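Local coordinates for protein acyl-CoA dehydrogenase (Thermus thermophilus, PDB 2Z1Q) that probably uses FAD to oxidise saturated acyl-CoA thioesters to their 2,3-dehydroacyl-CoA products, passing the electrons on to an acceptor, at residues Ile77-Glu82 with Lys132-Leu137; Lys276-Leu281 with Tyr382-Ala387; Glu308-Ile313 with Gly572-Arg577. One frame throughout, in Å; residues are numbered along the deposited sequence.

Contact 1 (Ile77-Glu82 with Lys132-Leu137); sequences IDVPEE and KYLPKL
Val79 holds its CG1 methyl anti to the backbone N (chi1 -180°), and this torsion carries the methyl across to Leu134. Leu134 has a less regular first torsion (chi1 -132°), which brings its CG and CD2 up to the loop. The touch is between branches: Val79 CG1 lies 3.8 Å from Leu134 CG and 3.9 Å from Leu134 CD2. The two side chains run past each other in opposite directions, so they meet flank to flank. Pro80 adds its CD, 4.1 Å from Leu134 CD2; the two side chains cross at about a right angle. Leu134 CD2 is therefore shared by two successive residues of the loop.

No hydrogen bond joins the two segments. The contact is small and apolar, and the backbones stay well apart, with 7.7 Å between Val79 CA and Leu134 CA. Leu134 stands in the first turn of its helix, just after Tyr133 at the N-cap position. That turn is closed by a bond from Leu137 N to Tyr133 O.

Both segments belong to the N-terminal domain of the acyl-CoA dehydrogenase fold, which is helical. Segment 77-82 is part of the loop between helices 62-71 and 90-99. Asp78 ties this loop to helix 90-99 through a salt bridge with Lys90. Val122 of helix 119-124 touches both Pro80 and Leu134, while Tyr133 packs on Leu206 of strand 201-208.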
loop_
_atom_site.group_PDB
_atom_site.type_symbol
_atom_site.label_atom_id
_atom_site.label_comp_id
_atom_site.label_asym_id
_atom_site.label_seq_id
_atom_site.Cartn_x
_atom_site.Cartn_y
_atom_site.Cartn_z
ATOM N N ILE B 77 6.018 21.575 25.906
ATOM C CA ILE B 77 7.357 21.495 25.302
ATOM C C ILE B 77 7.672 22.636 24.326
ATOM O O ILE B 77 8.738 23.253 24.406
ATOM C CB ILE B 77 7.529 20.148 24.559
ATOM C CG1 ILE B 77 7.398 18.999 25.548
ATOM C CG2 ILE B 77 8.881 20.088 23.858
ATOM C CD1 ILE B 77 7.331 17.655 24.881
ATOM N N ASP B 78 6.761 22.915 23.398
ATOM C CA ASP B 78 6.978 23.978 22.417
ATOM C C ASP B 78 6.342 25.312 22.795
ATOM O O ASP B 78 6.195 26.200 21.952
ATOM C CB ASP B 78 6.460 23.541 21.046
ATOM C CG ASP B 78 7.352 22.502 20.390
ATOM O OD1 ASP B 78 6.817 21.628 19.671
ATOM O OD2 ASP B 78 8.585 22.567 20.586
ATOM N N VAL B 79 5.976 25.457 24.064
ATOM C CA VAL B 79 5.356 26.690 24.534
ATOM C C VAL B 79 6.322 27.561 25.341
ATOM O O VAL B 79 7.072 27.063 26.182
ATOM C CB VAL B 79 4.117 26.396 25.412
ATOM C CG1 VAL B 79 3.484 27.701 25.879
ATOM C CG2 VAL B 79 3.114 25.549 24.630
ATOM N N PRO B 80 6.308 28.879 25.090
ATOM C CA PRO B 80 7.190 29.806 25.808
ATOM C C PRO B 80 7.045 29.686 27.329
ATOM O O PRO B 80 5.974 29.362 27.848
ATOM C CB PRO B 80 6.754 31.164 25.280
ATOM C CG PRO B 80 6.357 30.848 23.859
ATOM C CD PRO B 80 5.564 29.574 24.025
ATOM N N GLU B 81 8.139 29.944 28.035
ATOM C CA GLU B 81 8.159 29.852 29.487
ATOM C C GLU B 81 7.260 30.856 30.198
ATOM O O GLU B 81 6.608 30.524 31.192
ATOM C CB GLU B 81 9.594 30.005 29.985
ATOM C CG GLU B 81 10.497 28.900 29.495
ATOM C CD GLU B 81 11.935 29.082 29.921
ATOM O OE1 GLU B 81 12.631 29.938 29.331
ATOM O OE2 GLU B 81 12.370 28.369 30.847
ATOM N N GLU B 82 7.218 32.082 29.693
ATOM C CA GLU B 82 6.408 33.116 30.321
ATOM C C GLU B 82 4.906 32.873 30.217
ATOM O O GLU B 82 4.109 33.707 30.661
ATOM C CB GLU B 82 6.738 34.483 29.723
ATOM C CG GLU B 82 6.600 34.554 28.222
ATOM C CD GLU B 82 7.913 34.302 27.506
ATOM O OE1 GLU B 82 8.513 33.222 27.705
ATOM O OE2 GLU B 82 8.344 35.190 26.742
ATOM N N LYS B 132 -4.047 34.737 28.065
ATOM C CA LYS B 132 -5.350 34.202 28.404
ATOM C C LYS B 132 -5.739 32.972 27.602
ATOM O O LYS B 132 -6.890 32.548 27.643
ATOM C CB LYS B 132 -6.412 35.283 28.231
ATOM C CG LYS B 132 -6.758 35.585 26.790
ATOM C CD LYS B 132 -8.178 35.134 26.461
ATOM C CE LYS B 132 -9.221 35.864 27.299
ATOM N NZ LYS B 132 -10.616 35.535 26.868
ATOM N N TYR B 133 -4.786 32.400 26.874
ATOM C CA TYR B 133 -5.067 31.215 26.073
ATOM C C TYR B 133 -3.979 30.162 26.178
ATOM O O TYR B 133 -4.256 29.009 26.507
ATOM C CB TYR B 133 -5.267 31.601 24.600
ATOM C CG TYR B 133 -6.616 32.215 24.284
ATOM C CD1 TYR B 133 -6.718 33.347 23.479
ATOM C CD2 TYR B 133 -7.791 31.667 24.798
ATOM C CE1 TYR B 133 -7.948 33.925 23.200
ATOM C CE2 TYR B 133 -9.034 32.238 24.521
ATOM C CZ TYR B 133 -9.103 33.368 23.725
ATOM O OH TYR B 133 -10.317 33.965 23.480
ATOM N N LEU B 134 -2.740 30.566 25.910
ATOM C CA LEU B 134 -1.598 29.658 25.950
ATOM C C LEU B 134 -1.457 28.867 27.248
ATOM O O LEU B 134 -1.154 27.671 27.227
ATOM C CB LEU B 134 -0.314 30.440 25.670
ATOM C CG LEU B 134 0.656 29.853 24.642
ATOM C CD1 LEU B 134 -0.088 29.471 23.365
ATOM C CD2 LEU B 134 1.743 30.880 24.347
ATOM N N PRO B 135 -1.672 29.515 28.400
ATOM C CA PRO B 135 -1.538 28.761 29.652
ATOM C C PRO B 135 -2.468 27.544 29.709
ATOM O O PRO B 135 -2.055 26.458 30.109
ATOM C CB PRO B 135 -1.844 29.818 30.722
ATOM C CG PRO B 135 -1.325 31.091 30.075
ATOM C CD PRO B 135 -1.843 30.956 28.656
ATOM N N LYS B 136 -3.720 27.710 29.299
ATOM C CA LYS B 136 -4.660 26.593 29.325
ATOM C C LYS B 136 -4.280 25.508 28.312
ATOM O O LYS B 136 -4.385 24.312 28.594
ATOM C CB LYS B 136 -6.072 27.086 29.031
ATOM C CG LYS B 136 -6.601 28.118 30.008
ATOM C CD LYS B 136 -8.060 28.408 29.677
ATOM C CE LYS B 136 -8.688 29.435 30.607
ATOM N NZ LYS B 136 -8.116 30.804 30.457
ATOM N N LEU B 137 -3.835 25.933 27.134
ATOM C CA LEU B 137 -3.442 24.985 26.101
ATOM C C LEU B 137 -2.220 24.196 26.543
ATOM O O LEU B 137 -2.124 23.002 26.287
ATOM C CB LEU B 137 -3.132 25.719 24.797
ATOM C CG LEU B 137 -4.257 26.595 24.244
ATOM C CD1 LEU B 137 -3.803 27.226 22.941
ATOM C CD2 LEU B 137 -5.512 25.764 24.019
#

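Contact 2 (Lys276-Leu281 with Tyr382-Ala387); sequences KRALEL and YPIERA
Ala278 meets Ile384 first, methyl to methyl: its CB lies 4.0 Å from Ile384 CD1. Ile384 CG1 is anti to the backbone N (chi1 -167°), and CD1, at the end of that branch, meets the alanine. The backbones are closest here, at 6.4 Å between Ala278 CA and Ile384 CA. Val366 of helix 348-372 also packs on Ala278, while Val370 of that helix touches Ile384.

The elements joined are the long helix 252-288 and the shorter helix 383-392, both in the C-terminal helical domain of the acyl-CoA dehydrogenase fold. Their local axes approach to 10.3 Å and run nearly antiparallel, at 152°. The flavin is near: the side chain of Ile384 is about 10 Å from the bound FAD and about 9 Å from Gly375, which binds it.

One turn on, Leu281 points toward segment 382-387, and its CD1 does the touching. CD1 sits 3.7 Å from Ile384 N and 3.9 Å from Pro383 CB. The Leu281 and Pro383 side chains cross at about a right angle. The same CD1 of Leu281 also comes within 4.2 Å of Ile384 CB. Within segment 382-387, Ala387 N bonds to Pro383 O.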
loop_
_atom_site.group_PDB
_atom_site.type_symbol
_atom_site.label_atom_id
_atom_site.label_comp_id
_atom_site.label_asym_id
_atom_site.label_seq_id
_atom_site.Cartn_x
_atom_site.Cartn_y
_atom_site.Cartn_z
ATOM N N LYS B 276 8.685 1.555 13.516
ATOM C CA LYS B 276 9.356 0.715 14.508
ATOM C C LYS B 276 8.356 -0.217 15.180
ATOM O O LYS B 276 8.621 -1.408 15.349
ATOM C CB LYS B 276 10.037 1.572 15.591
ATOM C CG LYS B 276 11.206 2.413 15.096
ATOM C CD LYS B 276 11.835 3.218 16.227
ATOM C CE LYS B 276 13.104 3.924 15.766
ATOM N NZ LYS B 276 13.684 4.798 16.833
ATOM N N ARG B 277 7.199 0.315 15.563
ATOM C CA ARG B 277 6.197 -0.516 16.217
ATOM C C ARG B 277 5.753 -1.640 15.298
ATOM O O ARG B 277 5.649 -2.793 15.723
ATOM C CB ARG B 277 4.973 0.309 16.614
ATOM C CG ARG B 277 5.318 1.577 17.329
ATOM C CD ARG B 277 6.143 1.282 18.566
ATOM N NE ARG B 277 7.101 2.351 18.816
ATOM C CZ ARG B 277 6.768 3.592 19.150
ATOM N NH1 ARG B 277 5.490 3.933 19.277
ATOM N NH2 ARG B 277 7.716 4.498 19.338
ATOM N N ALA B 278 5.472 -1.296 14.045
ATOM C CA ALA B 278 5.035 -2.296 13.077
ATOM C C ALA B 278 6.134 -3.344 12.916
ATOM O O ALA B 278 5.848 -4.525 12.698
ATOM C CB ALA B 278 4.730 -1.634 11.731
ATOM N N LEU B 279 7.390 -2.905 13.025
ATOM C CA LEU B 279 8.519 -3.823 12.896
ATOM C C LEU B 279 8.573 -4.762 14.103
ATOM O O LEU B 279 8.795 -5.959 13.943
ATOM C CB LEU B 279 9.840 -3.048 12.772
ATOM C CG LEU B 279 10.977 -3.650 11.919
ATOM C CD1 LEU B 279 12.275 -2.909 12.210
ATOM C CD2 LEU B 279 11.169 -5.113 12.226
ATOM N N GLU B 280 8.358 -4.225 15.305
ATOM C CA GLU B 280 8.364 -5.052 16.518
ATOM C C GLU B 280 7.316 -6.142 16.356
ATOM O O GLU B 280 7.582 -7.322 16.607
ATOM C CB GLU B 280 8.031 -4.215 17.763
ATOM C CG GLU B 280 8.967 -3.045 17.992
ATOM C CD GLU B 280 8.600 -2.222 19.220
ATOM O OE1 GLU B 280 9.302 -1.223 19.495
ATOM O OE2 GLU B 280 7.615 -2.575 19.909
ATOM N N LEU B 281 6.119 -5.738 15.935
ATOM C CA LEU B 281 5.025 -6.679 15.727
ATOM C C LEU B 281 5.416 -7.735 14.695
ATOM O O LEU B 281 5.184 -8.924 14.902
ATOM C CB LEU B 281 3.744 -5.965 15.254
ATOM C CG LEU B 281 3.002 -5.040 16.231
ATOM C CD1 LEU B 281 1.813 -4.395 15.523
ATOM C CD2 LEU B 281 2.522 -5.825 17.436
ATOM N N TYR B 382 -5.645 -8.190 15.513
ATOM C CA TYR B 382 -4.206 -7.971 15.522
ATOM C C TYR B 382 -3.907 -6.502 15.259
ATOM O O TYR B 382 -4.396 -5.929 14.281
ATOM C CB TYR B 382 -3.535 -8.850 14.466
ATOM C CG TYR B 382 -3.540 -10.315 14.828
ATOM C CD1 TYR B 382 -2.385 -10.944 15.300
ATOM C CD2 TYR B 382 -4.702 -11.067 14.721
ATOM C CE1 TYR B 382 -2.400 -12.296 15.653
ATOM C CE2 TYR B 382 -4.730 -12.416 15.072
ATOM C CZ TYR B 382 -3.581 -13.025 15.533
ATOM O OH TYR B 382 -3.634 -14.367 15.840
ATOM N N PRO B 383 -3.093 -5.873 16.122
ATOM C CA PRO B 383 -2.734 -4.458 15.987
ATOM C C PRO B 383 -2.151 -4.060 14.627
ATOM O O PRO B 383 -2.299 -2.914 14.204
ATOM C CB PRO B 383 -1.722 -4.246 17.115
ATOM C CG PRO B 383 -2.102 -5.274 18.115
ATOM C CD PRO B 383 -2.398 -6.478 17.268
ATOM N N ILE B 384 -1.496 -4.998 13.949
ATOM C CA ILE B 384 -0.893 -4.692 12.652
ATOM C C ILE B 384 -1.958 -4.261 11.650
ATOM O O ILE B 384 -1.685 -3.492 10.735
ATOM C CB ILE B 384 -0.075 -5.901 12.077
ATOM C CG1 ILE B 384 0.785 -5.439 10.892
ATOM C CG2 ILE B 384 -1.013 -7.035 11.617
ATOM C CD1 ILE B 384 1.746 -4.291 11.221
ATOM N N GLU B 385 -3.183 -4.736 11.859
ATOM C CA GLU B 385 -4.318 -4.407 10.996
ATOM C C GLU B 385 -4.679 -2.923 11.151
ATOM O O GLU B 385 -4.859 -2.205 10.153
ATOM C CB GLU B 385 -5.483 -5.331 11.367
ATOM C CG GLU B 385 -6.684 -5.313 10.453
ATOM C CD GLU B 385 -7.606 -4.160 10.744
ATOM O OE1 GLU B 385 -7.630 -3.692 11.909
ATOM O OE2 GLU B 385 -8.318 -3.726 9.818
ATOM N N ARG B 386 -4.753 -2.454 12.395
ATOM C CA ARG B 386 -5.066 -1.060 12.684
ATOM C C ARG B 386 -3.937 -0.152 12.172
ATOM O O ARG B 386 -4.200 0.930 11.635
ATOM C CB ARG B 386 -5.215 -0.849 14.193
ATOM C CG ARG B 386 -5.845 0.492 14.592
ATOM C CD ARG B 386 -5.206 1.085 15.851
ATOM N NE ARG B 386 -4.831 0.072 16.839
ATOM C CZ ARG B 386 -5.693 -0.715 17.473
ATOM N NH1 ARG B 386 -5.249 -1.609 18.353
ATOM N NH2 ARG B 386 -6.990 -0.610 17.240
ATOM N N ALA B 387 -2.688 -0.589 12.334
ATOM C CA ALA B 387 -1.548 0.221 11.904
ATOM C C ALA B 387 -1.545 0.420 10.387
ATOM O O ALA B 387 -1.171 1.486 9.902
ATOM C CB ALA B 387 -0.229 -0.412 12.376
#

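Contact 3 (Glu308-Ile313 with Gly572-Arg577); sequences EMASRI and GYPIPR
The C-terminal tail of the chain, after helix 556-570, packs here against helix 300-331 of the helical C-terminal domain. Tyr573 and Ile313 make the closest touch. Ile313 CG2 is 3.6 Å from Tyr573 CE2 and 3.9 Å from Tyr573 CD2, coming at the ring obliquely. This methyl is anti to the backbone N of Ile313, whereas CG1 lies beside that N. Tyr573 in turn has CG anti to its own backbone N (chi1 -169°), which swings the ring to the helix. The two side chains slide past each other in opposite directions. Ala310 O lies at the edge of the same ring, near its plane, 4.1 Å from Tyr573 CE2. Ile575 CD1 covers part of one ring face, 3.5 Å above the plane and offset toward the rim.

Beside the tyrosine, Pro574 sets its CD 4.1 Å from Ala310 CB. Val567 of helix 556-570 touches both of these residues. Lys276 and Leu279 of helix 252-288 pack on Ile313, and Lys276 also lies against Tyr573. The polar end of the tyrosine is taken up further along helix 300-331, where its OH is hydrogen-bonded to Glu317.

Within the helix, Arg312 NE forms a salt bridge with Glu308 OE1 at 2.7 Å. Arg312 NE meets the anti lone pair of Glu308 OE1, and the oxygen is tilted 26° from the guanidinium plane. Replacing Tyr573 by an alanine would probably open a gap beside Ile313 CG2 and leave Glu317 without its hydroxyl partner. The tail segment is fitted to segment 308-313 mainly by apolar surface, with no hydrogen bond between the two segments, while the tyrosine hydroxyl adds a polar tie to the same helix one turn beyond Ile313.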
loop_
_atom_site.group_PDB
_atom_site.type_symbol
_atom_site.label_atom_id
_atom_site.label_comp_id
_atom_site.label_asym_id
_atom_site.label_seq_id
_atom_site.Cartn_x
_atom_site.Cartn_y
_atom_site.Cartn_z
ATOM N N GLU B 308 14.750 -5.271 4.781
ATOM C CA GLU B 308 14.419 -4.027 4.083
ATOM C C GLU B 308 13.714 -3.061 5.039
ATOM O O GLU B 308 13.976 -1.863 5.021
ATOM C CB GLU B 308 13.533 -4.316 2.852
ATOM C CG GLU B 308 13.251 -3.099 2.000
ATOM C CD GLU B 308 14.506 -2.484 1.405
ATOM O OE1 GLU B 308 14.489 -1.275 1.073
ATOM O OE2 GLU B 308 15.515 -3.210 1.258
ATOM N N MET B 309 12.820 -3.576 5.876
ATOM C CA MET B 309 12.121 -2.723 6.838
ATOM C C MET B 309 13.093 -1.986 7.758
ATOM O O MET B 309 13.009 -0.763 7.914
ATOM C CB MET B 309 11.156 -3.560 7.681
ATOM C CG MET B 309 9.909 -4.001 6.948
ATOM S SD MET B 309 8.981 -5.197 7.918
ATOM C CE MET B 309 9.009 -6.529 6.836
ATOM N N ALA B 310 14.023 -2.715 8.368
ATOM C CA ALA B 310 15.001 -2.103 9.267
ATOM C C ALA B 310 15.858 -1.095 8.511
ATOM O O ALA B 310 16.208 -0.042 9.019
ATOM C CB ALA B 310 15.881 -3.175 9.898
ATOM N N SER B 311 16.184 -1.402 7.269
ATOM C CA SER B 311 16.986 -0.477 6.504
ATOM C C SER B 311 16.250 0.845 6.235
ATOM O O SER B 311 16.799 1.918 6.494
ATOM C CB SER B 311 17.419 -1.118 5.185
ATOM O OG SER B 311 18.172 -0.197 4.414
ATOM N N ARG B 312 15.014 0.785 5.734
ATOM C CA ARG B 312 14.304 2.029 5.451
ATOM C C ARG B 312 14.038 2.832 6.723
ATOM O O ARG B 312 14.125 4.054 6.724
ATOM C CB ARG B 312 13.019 1.734 4.694
ATOM C CG ARG B 312 13.258 0.900 3.438
ATOM C CD ARG B 312 12.128 1.041 2.446
ATOM N NE ARG B 312 12.115 -0.040 1.463
ATOM C CZ ARG B 312 11.283 -0.095 0.427
ATOM N NH1 ARG B 312 11.334 -1.114 -0.419
ATOM N NH2 ARG B 312 10.402 0.884 0.233
ATOM N N ILE B 313 13.734 2.152 7.815
ATOM C CA ILE B 313 13.502 2.861 9.063
ATOM C C ILE B 313 14.780 3.595 9.502
ATOM O O ILE B 313 14.719 4.748 9.930
ATOM C CB ILE B 313 13.060 1.881 10.167
ATOM C CG1 ILE B 313 11.686 1.298 9.824
ATOM C CG2 ILE B 313 13.036 2.587 11.498
ATOM C CD1 ILE B 313 11.319 0.119 10.697
ATOM N N GLY B 572 12.811 -6.588 16.818
ATOM C CA GLY B 572 12.309 -5.351 16.248
ATOM C C GLY B 572 13.443 -4.521 15.707
ATOM O O GLY B 572 14.390 -5.066 15.145
ATOM N N TYR B 573 13.358 -3.207 15.861
ATOM C CA TYR B 573 14.412 -2.333 15.367
ATOM C C TYR B 573 15.723 -2.719 16.079
ATOM O O TYR B 573 15.867 -2.517 17.280
ATOM C CB TYR B 573 14.039 -0.871 15.652
ATOM C CG TYR B 573 14.924 0.149 14.966
ATOM C CD1 TYR B 573 15.538 1.167 15.693
ATOM C CD2 TYR B 573 15.131 0.101 13.586
ATOM C CE1 TYR B 573 16.348 2.121 15.058
ATOM C CE2 TYR B 573 15.930 1.048 12.945
ATOM C CZ TYR B 573 16.532 2.054 13.681
ATOM O OH TYR B 573 17.281 2.998 13.019
ATOM N N PRO B 574 16.696 -3.276 15.331
ATOM C CA PRO B 574 17.984 -3.696 15.900
ATOM C C PRO B 574 18.856 -2.622 16.556
ATOM O O PRO B 574 19.580 -2.911 17.511
ATOM C CB PRO B 574 18.674 -4.376 14.718
ATOM C CG PRO B 574 18.167 -3.606 13.547
ATOM C CD PRO B 574 16.692 -3.455 13.866
ATOM N N ILE B 575 18.797 -1.393 16.059
ATOM C CA ILE B 575 19.597 -0.319 16.634
ATOM C C ILE B 575 19.185 -0.041 18.075
ATOM O O ILE B 575 18.038 0.315 18.341
ATOM C CB ILE B 575 19.468 0.986 15.835
ATOM C CG1 ILE B 575 20.098 0.817 14.453
ATOM C CG2 ILE B 575 20.151 2.119 16.576
ATOM C CD1 ILE B 575 19.367 -0.146 13.563
ATOM N N PRO B 576 20.127 -0.184 19.021
ATOM C CA PRO B 576 19.920 0.034 20.455
ATOM C C PRO B 576 19.234 1.348 20.823
ATOM O O PRO B 576 19.456 2.374 20.176
ATOM C CB PRO B 576 21.334 -0.040 21.017
ATOM C CG PRO B 576 21.999 -1.010 20.110
ATOM C CD PRO B 576 21.534 -0.535 18.756
ATOM N N ARG B 577 18.417 1.293 21.876
ATOM C CA ARG B 577 17.679 2.454 22.383
ATOM C C ARG B 577 18.642 3.615 22.610
ATOM O O ARG B 577 18.445 4.674 21.975
ATOM C CB ARG B 577 16.990 2.108 23.711
ATOM C CG ARG B 577 16.160 3.244 24.329
ATOM C CD ARG B 577 14.788 3.355 23.687
ATOM N NE ARG B 577 14.085 2.078 23.759
ATOM C CZ ARG B 577 12.848 1.867 23.322
ATOM N NH1 ARG B 577 12.149 2.856 22.773
ATOM N NH2 ARG B 577 12.307 0.660 23.437
ATOM O OXT ARG B 577 19.584 3.448 23.422
#

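All three are mainly apolar, and none has a hydrogen bond joining its two segments. Contact 1 stands apart in the N-terminal domain, its centre 34 Å from that of contact 2 and 36 Å from that of contact 3. Its touching residues are mostly buried. Contacts 2 and 3 are partly buried and adjoin each other among the C-terminal helices. Helix 252-288, the first element of contact 2, also packs on both segments of contact 3. Contact 2 joins two helices near the flavin. Contacts 1 and 3 each fit a loop or tail to a helix, away from the flavin-binding residues, and contact 3 alone brings in an aromatic ring.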